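Local coordinates for protein beta-glucosidase (Chaetomella raphigera, PDB 6JXG) that probably hydrolyses terminal, non-reducing beta-D-glucosyl residues to release beta-D-glucose, as a secreted family 3 glycoside hydrolase working in cellulose breakdown, at residues G62-Q67 with C369-C374; A71-I76 with R327-D332. All blocks are in the same frame, centred on the assembly; numbering follows the deposited sequence.

Contact 1 of 2, residues G62-Q67 with C369-C374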
loop_
_atom_site.group_PDB
_atom_site.type_symbol
_atom_site.label_atom_id
_atom_site.label_comp_id
_atom_site.label_asym_id
_atom_site.label_seq_id
_atom_site.Cartn_x
_atom_site.Cartn_y
_atom_site.Cartn_z
ATOM N N GLY A 62 0.306 1.196 -11.243
ATOM C CA GLY A 62 0.540 1.340 -12.668
ATOM C C GLY A 62 -0.583 2.105 -13.319
ATOM O O GLY A 62 -1.692 2.259 -12.737
ATOM N N ILE A 63 -0.338 2.515 -14.569
ATOM C CA ILE A 63 -1.334 3.345 -15.272
ATOM C C ILE A 63 -2.466 2.433 -15.700
ATOM O O ILE A 63 -2.223 1.382 -16.383
ATOM C CB ILE A 63 -0.756 3.966 -16.544
ATOM C CG1 ILE A 63 0.615 4.607 -16.306
ATOM C CG2 ILE A 63 -1.782 4.951 -17.132
ATOM C CD1 ILE A 63 0.681 5.597 -15.165
ATOM N N ARG A 64 -3.677 2.734 -15.255
ATOM C CA ARG A 64 -4.850 1.965 -15.642
ATOM C C ARG A 64 -5.286 2.291 -17.116
ATOM O O ARG A 64 -5.124 3.418 -17.590
ATOM C CB ARG A 64 -5.968 2.274 -14.682
ATOM C CG ARG A 64 -7.153 1.313 -14.749
ATOM C CD ARG A 64 -8.213 1.809 -13.742
ATOM N NE ARG A 64 -9.378 0.953 -13.884
ATOM C CZ ARG A 64 -10.618 1.262 -13.441
ATOM N NH1 ARG A 64 -10.886 2.403 -12.817
ATOM N NH2 ARG A 64 -11.586 0.392 -13.673
ATOM N N PHE A 65 -5.733 1.252 -17.806
ATOM C CA PHE A 65 -6.340 1.256 -19.166
ATOM C C PHE A 65 -5.292 1.373 -20.300
ATOM O O PHE A 65 -5.403 0.705 -21.339
ATOM C CB PHE A 65 -7.454 2.332 -19.332
ATOM C CG PHE A 65 -8.640 2.166 -18.400
ATOM C CD1 PHE A 65 -9.466 1.052 -18.488
ATOM C CD2 PHE A 65 -8.988 3.125 -17.484
ATOM C CE1 PHE A 65 -10.570 0.883 -17.670
ATOM C CE2 PHE A 65 -10.131 2.953 -16.675
ATOM C CZ PHE A 65 -10.911 1.838 -16.781
ATOM N N VAL A 66 -4.328 2.255 -20.153
ATOM C CA VAL A 66 -3.378 2.556 -21.217
ATOM C C VAL A 66 -2.433 1.385 -21.512
ATOM O O VAL A 66 -1.927 0.704 -20.606
ATOM C CB VAL A 66 -2.574 3.806 -20.830
ATOM C CG1 VAL A 66 -1.613 4.228 -21.913
ATOM C CG2 VAL A 66 -3.497 4.941 -20.498
ATOM N N GLN A 67 -2.193 1.132 -22.801
ATOM C CA GLN A 67 -1.319 0.091 -23.200
ATOM C C GLN A 67 0.155 0.553 -23.111
ATOM O O GLN A 67 0.459 1.788 -23.019
ATOM C CB GLN A 67 -1.665 -0.423 -24.604
ATOM C CG GLN A 67 -3.067 -0.898 -24.795
ATOM C CD GLN A 67 -3.402 -1.939 -23.767
ATOM O OE1 GLN A 67 -2.720 -2.930 -23.697
ATOM N NE2 GLN A 67 -4.401 -1.686 -22.902
ATOM N N CYS A 369 -9.759 -10.608 -18.086
ATOM C CA CYS A 369 -10.879 -10.339 -17.157
ATOM C C CYS A 369 -10.856 -8.881 -16.898
ATOM O O CYS A 369 -9.825 -8.358 -16.490
ATOM C CB CYS A 369 -10.726 -11.129 -15.805
ATOM S SG CYS A 369 -10.472 -12.943 -16.005
ATOM N N SER A 370 -12.004 -8.227 -17.040
ATOM C CA SER A 370 -12.131 -6.800 -16.878
ATOM C C SER A 370 -11.658 -6.394 -15.472
ATOM O O SER A 370 -12.050 -7.008 -14.457
ATOM C CB SER A 370 -13.596 -6.428 -17.075
ATOM O OG SER A 370 -13.788 -5.065 -16.847
ATOM N N ASP A 371 -10.799 -5.388 -15.389
ATOM C CA ASP A 371 -10.277 -4.923 -14.099
ATOM C C ASP A 371 -9.668 -6.045 -13.241
ATOM O O ASP A 371 -9.613 -5.941 -12.051
ATOM C CB ASP A 371 -11.352 -4.172 -13.302
ATOM C CG ASP A 371 -11.869 -2.927 -14.020
ATOM O OD1 ASP A 371 -11.102 -2.320 -14.784
ATOM O OD2 ASP A 371 -13.011 -2.522 -13.735
ATOM N N ARG A 372 -9.152 -7.084 -13.898
ATOM C CA ARG A 372 -8.508 -8.287 -13.270
ATOM C C ARG A 372 -9.490 -9.015 -12.341
ATOM O O ARG A 372 -9.071 -9.685 -11.372
ATOM C CB ARG A 372 -7.215 -7.943 -12.520
ATOM C CG ARG A 372 -6.331 -6.921 -13.230
ATOM C CD ARG A 372 -5.634 -7.563 -14.425
ATOM N NE ARG A 372 -6.482 -7.623 -15.623
ATOM C CZ ARG A 372 -6.621 -6.682 -16.521
ATOM N NH1 ARG A 372 -7.423 -6.901 -17.548
ATOM N NH2 ARG A 372 -5.934 -5.559 -16.468
ATOM N N GLY A 373 -10.771 -8.953 -12.694
ATOM C CA GLY A 373 -11.859 -9.540 -11.901
ATOM C C GLY A 373 -12.025 -11.031 -12.088
ATOM O O GLY A 373 -13.125 -11.532 -12.330
ATOM N N CYS A 374 -10.964 -11.769 -11.886
ATOM C CA CYS A 374 -11.031 -13.193 -11.712
ATOM C C CYS A 374 -9.735 -13.654 -11.031
ATOM O O CYS A 374 -8.690 -12.936 -11.083
ATOM C CB CYS A 374 -11.160 -13.881 -13.109
ATOM S SG CYS A 374 -9.698 -13.820 -14.167
HETATM O O HOH W 1 -8.542 -1.809 -15.008
#
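Arg64 and Asp371 meet in a salt bridge, with Arg64 NH2 and Asp371 OD1 3.0 Å apart. The N-H points almost straight at the oxygen (168°), and OD1 lies in the guanidinium plane, at its edge. The carboxylate is not coplanar with this edge: the two planes are 61° apart, and NH2 approaches from above the carboxylate plane. One water completes the link, accepting from Arg64 NE at 3.1 Å. It donates in turn to Asp371 OD1 at 2.6 Å, so both NH2 and the water address this oxygen. Asp371 OD2 is also near NH2, but hydrogen-bonds the hydroxyl of Tyr444, while Arg64 NH1 forms a salt bridge with Asp58; each charged group thus has a partner on both sides of the joint. Arg64 can span the gap because its CG is anti to the backbone N (chi1 -166°) and the chain stays extended to NE. Phe65 folds back beside it: CZ lies over one guanidinium face, offset toward the rim, and Arg64 CG lies over one face of the Phe65 ring, toward its rim. Toward Asp371 the ring makes a looser contact, Phe65 CE1 standing 4.3 Å from OD1. Behind Asp371 the loop is pinned by the disulfide between Cys369 SG and Cys374 SG, with Arg372 tied to Asp389. A leucine in place of Arg64 would probably leave Asp371 and Asp58 without their shared cationic mate and the bridging water without its NE donor. Small in area and polar in character, the contact links the N-terminal and C-terminal family 3 regions through directional charge pairing, consistent with a fixed interdomain geometry in a family whose active-site pocket forms where these two domains meet.

Contact 2 of 2, residues A71-I76 with R327-D332; sequences AFPTGI and RAIARD
Ile329 meets Pro73 through its CG2 methyl, the branch that its first torsion sets anti to the backbone N, while CG1 is held beside that nitrogen (chi1 -66°). The proline ring, puckered C-gamma exo, answers with the bond between CB and CG. Pro73 CG is 3.5 Å from Ile329 CG2. The same methyl is just as near to Pro73 CB, also at 3.5 Å, so both carbons press on it more tightly than carbon atoms usually do. Ile329 CB stands a little behind, 3.7 Å from Pro73 CG. Both residues direct their CB atoms toward the other segment, and the side chains then slant across one another. The ring is brought close to the helix backbone as well, with Pro73 CG 4.1 Å from Ala330 N. The backbones correspondingly draw together here, Pro73 CA and Ala330 CA being 6.4 Å apart.

Wholly apolar at its centre, this buried contact has polar fastenings around it. Pro73 O accepts a bond from Arg90, and Thr74, at the N-cap of helix 75-79, offers OG1 to Gln77 N. Thr74 OG1 also hydrogen-bonds Val506 O, next to Ser507, on which Ala330 packs from the helix. Among its neighbours, Ile329 also packs on Leu86 and Arg90 of helix 84-100 and on Gln77 and Thr78 of helix 75-79. The contact therefore lays the last turns of helix 323-332, which leads into strand 335-339, against the loop that enters helix 75-79, that short helix itself, and the side of helix 84-100.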
loop_
_atom_site.group_PDB
_atom_site.type_symbol
_atom_site.label_atom_id
_atom_site.label_comp_id
_atom_site.label_asym_id
_atom_site.label_seq_id
_atom_site.Cartn_x
_atom_site.Cartn_y
_atom_site.Cartn_z
ATOM N N ALA A 71 3.125 -2.880 -15.234
ATOM C CA ALA A 71 2.258 -3.344 -14.173
ATOM C C ALA A 71 3.176 -3.692 -12.966
ATOM O O ALA A 71 3.789 -4.757 -12.918
ATOM C CB ALA A 71 1.420 -4.529 -14.629
ATOM N N PHE A 72 3.381 -2.697 -12.102
ATOM C CA PHE A 72 4.266 -2.815 -10.989
ATOM C C PHE A 72 3.659 -3.744 -9.939
ATOM O O PHE A 72 2.469 -4.010 -9.948
ATOM C CB PHE A 72 4.537 -1.464 -10.347
ATOM C CG PHE A 72 5.289 -0.464 -11.229
ATOM C CD1 PHE A 72 6.664 -0.479 -11.333
ATOM C CD2 PHE A 72 4.592 0.429 -12.007
ATOM C CE1 PHE A 72 7.302 0.444 -12.168
ATOM C CE2 PHE A 72 5.232 1.351 -12.812
ATOM C CZ PHE A 72 6.605 1.315 -12.900
ATOM N N PRO A 73 4.479 -4.260 -9.019
ATOM C CA PRO A 73 3.968 -4.980 -7.856
ATOM C C PRO A 73 2.987 -4.145 -7.048
ATOM O O PRO A 73 3.020 -2.878 -7.053
ATOM C CB PRO A 73 5.224 -5.250 -7.027
ATOM C CG PRO A 73 6.338 -5.262 -7.998
ATOM C CD PRO A 73 5.948 -4.295 -9.096
ATOM N N THR A 74 2.117 -4.837 -6.373
ATOM C CA THR A 74 1.108 -4.231 -5.467
ATOM C C THR A 74 1.762 -3.471 -4.346
ATOM O O THR A 74 2.922 -3.724 -3.975
ATOM C CB THR A 74 0.197 -5.296 -4.879
ATOM O OG1 THR A 74 0.981 -6.203 -4.127
ATOM C CG2 THR A 74 -0.535 -6.061 -6.002
ATOM N N GLY A 75 1.008 -2.557 -3.762
ATOM C CA GLY A 75 1.438 -1.856 -2.575
ATOM C C GLY A 75 1.944 -2.794 -1.501
ATOM O O GLY A 75 2.964 -2.552 -0.887
ATOM N N ILE A 76 1.214 -3.871 -1.247
ATOM C CA ILE A 76 1.506 -4.688 -0.077
ATOM C C ILE A 76 2.763 -5.478 -0.331
ATOM O O ILE A 76 3.522 -5.729 0.645
ATOM C CB ILE A 76 0.290 -5.580 0.346
ATOM C CG1 ILE A 76 0.461 -6.149 1.761
ATOM C CG2 ILE A 76 0.052 -6.714 -0.653
ATOM C CD1 ILE A 76 0.564 -5.111 2.857
ATOM N N ARG A 327 10.912 -6.245 -11.103
ATOM C CA ARG A 327 11.521 -7.509 -10.750
ATOM C C ARG A 327 12.132 -7.494 -9.361
ATOM O O ARG A 327 12.007 -8.459 -8.602
ATOM C CB ARG A 327 12.574 -7.914 -11.775
ATOM C CG ARG A 327 13.044 -9.365 -11.554
ATOM C CD ARG A 327 14.021 -9.711 -12.624
ATOM N NE ARG A 327 14.573 -11.049 -12.396
ATOM C CZ ARG A 327 15.099 -11.786 -13.362
ATOM N NH1 ARG A 327 15.110 -11.348 -14.614
ATOM N NH2 ARG A 327 15.615 -12.976 -13.085
ATOM N N ALA A 328 12.822 -6.414 -8.983
ATOM C CA ALA A 328 13.484 -6.381 -7.708
ATOM C C ALA A 328 12.473 -6.463 -6.540
ATOM O O ALA A 328 12.724 -7.165 -5.560
ATOM C CB ALA A 328 14.377 -5.153 -7.585
ATOM N N ILE A 329 11.320 -5.813 -6.678
ATOM C CA ILE A 329 10.256 -5.933 -5.663
ATOM C C ILE A 329 9.530 -7.269 -5.690
ATOM O O ILE A 329 9.209 -7.800 -4.620
ATOM C CB ILE A 329 9.291 -4.732 -5.800
ATOM C CG1 ILE A 329 10.047 -3.438 -5.440
ATOM C CG2 ILE A 329 8.025 -4.940 -4.971
ATOM C CD1 ILE A 329 9.367 -2.173 -5.773
ATOM N N ALA A 330 9.278 -7.838 -6.871
ATOM C CA ALA A 330 8.700 -9.175 -6.984
ATOM C C ALA A 330 9.604 -10.171 -6.294
ATOM O O ALA A 330 9.132 -11.103 -5.656
ATOM C CB ALA A 330 8.532 -9.592 -8.422
ATOM N N ARG A 331 10.907 -9.946 -6.378
ATOM C CA ARG A 331 11.861 -10.831 -5.712
ATOM C C ARG A 331 12.000 -10.560 -4.214
ATOM O O ARG A 331 11.921 -11.446 -3.365
ATOM C CB ARG A 331 13.232 -10.655 -6.432
ATOM C CG ARG A 331 14.456 -11.360 -5.871
ATOM C CD ARG A 331 15.703 -10.861 -6.632
ATOM N NE ARG A 331 16.012 -9.564 -6.082
ATOM C CZ ARG A 331 16.549 -8.481 -6.687
ATOM N NH1 ARG A 331 16.843 -8.485 -7.934
ATOM N NH2 ARG A 331 16.832 -7.366 -5.965
ATOM N N ASP A 332 12.324 -9.318 -3.875
ATOM C CA ASP A 332 12.734 -8.991 -2.534
ATOM C C ASP A 332 11.568 -8.822 -1.553
ATOM O O ASP A 332 11.792 -8.674 -0.374
ATOM C CB ASP A 332 13.608 -7.737 -2.495
ATOM C CG ASP A 332 14.952 -7.880 -3.160
ATOM O OD1 ASP A 332 15.362 -8.998 -3.552
ATOM O OD2 ASP A 332 15.651 -6.830 -3.193
#

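How the contacts relate
From the N terminus, the chain leaves strand 55-57 into a loop that supplies residues 62-67 and then runs through 71-74 into helix 75-79, whose first residues complete segment 71-76. Some 250 residues later, helix 323-332 returns to 71-76 and closes contact 2. The chain then passes through strands 335-339 and 351-355 of the second mixed sheet before residues 369-374 close contact 1, so contact 2 is nested inside contact 1. Their centres lie about 17 Å apart, yet Gly62 CA packs 4.2 Å from Phe72 CD2. One barrel-domain loop is thereby held at two points, by helix 323-332, just ahead of strand 335-339, and by a loop of the C-terminal domain.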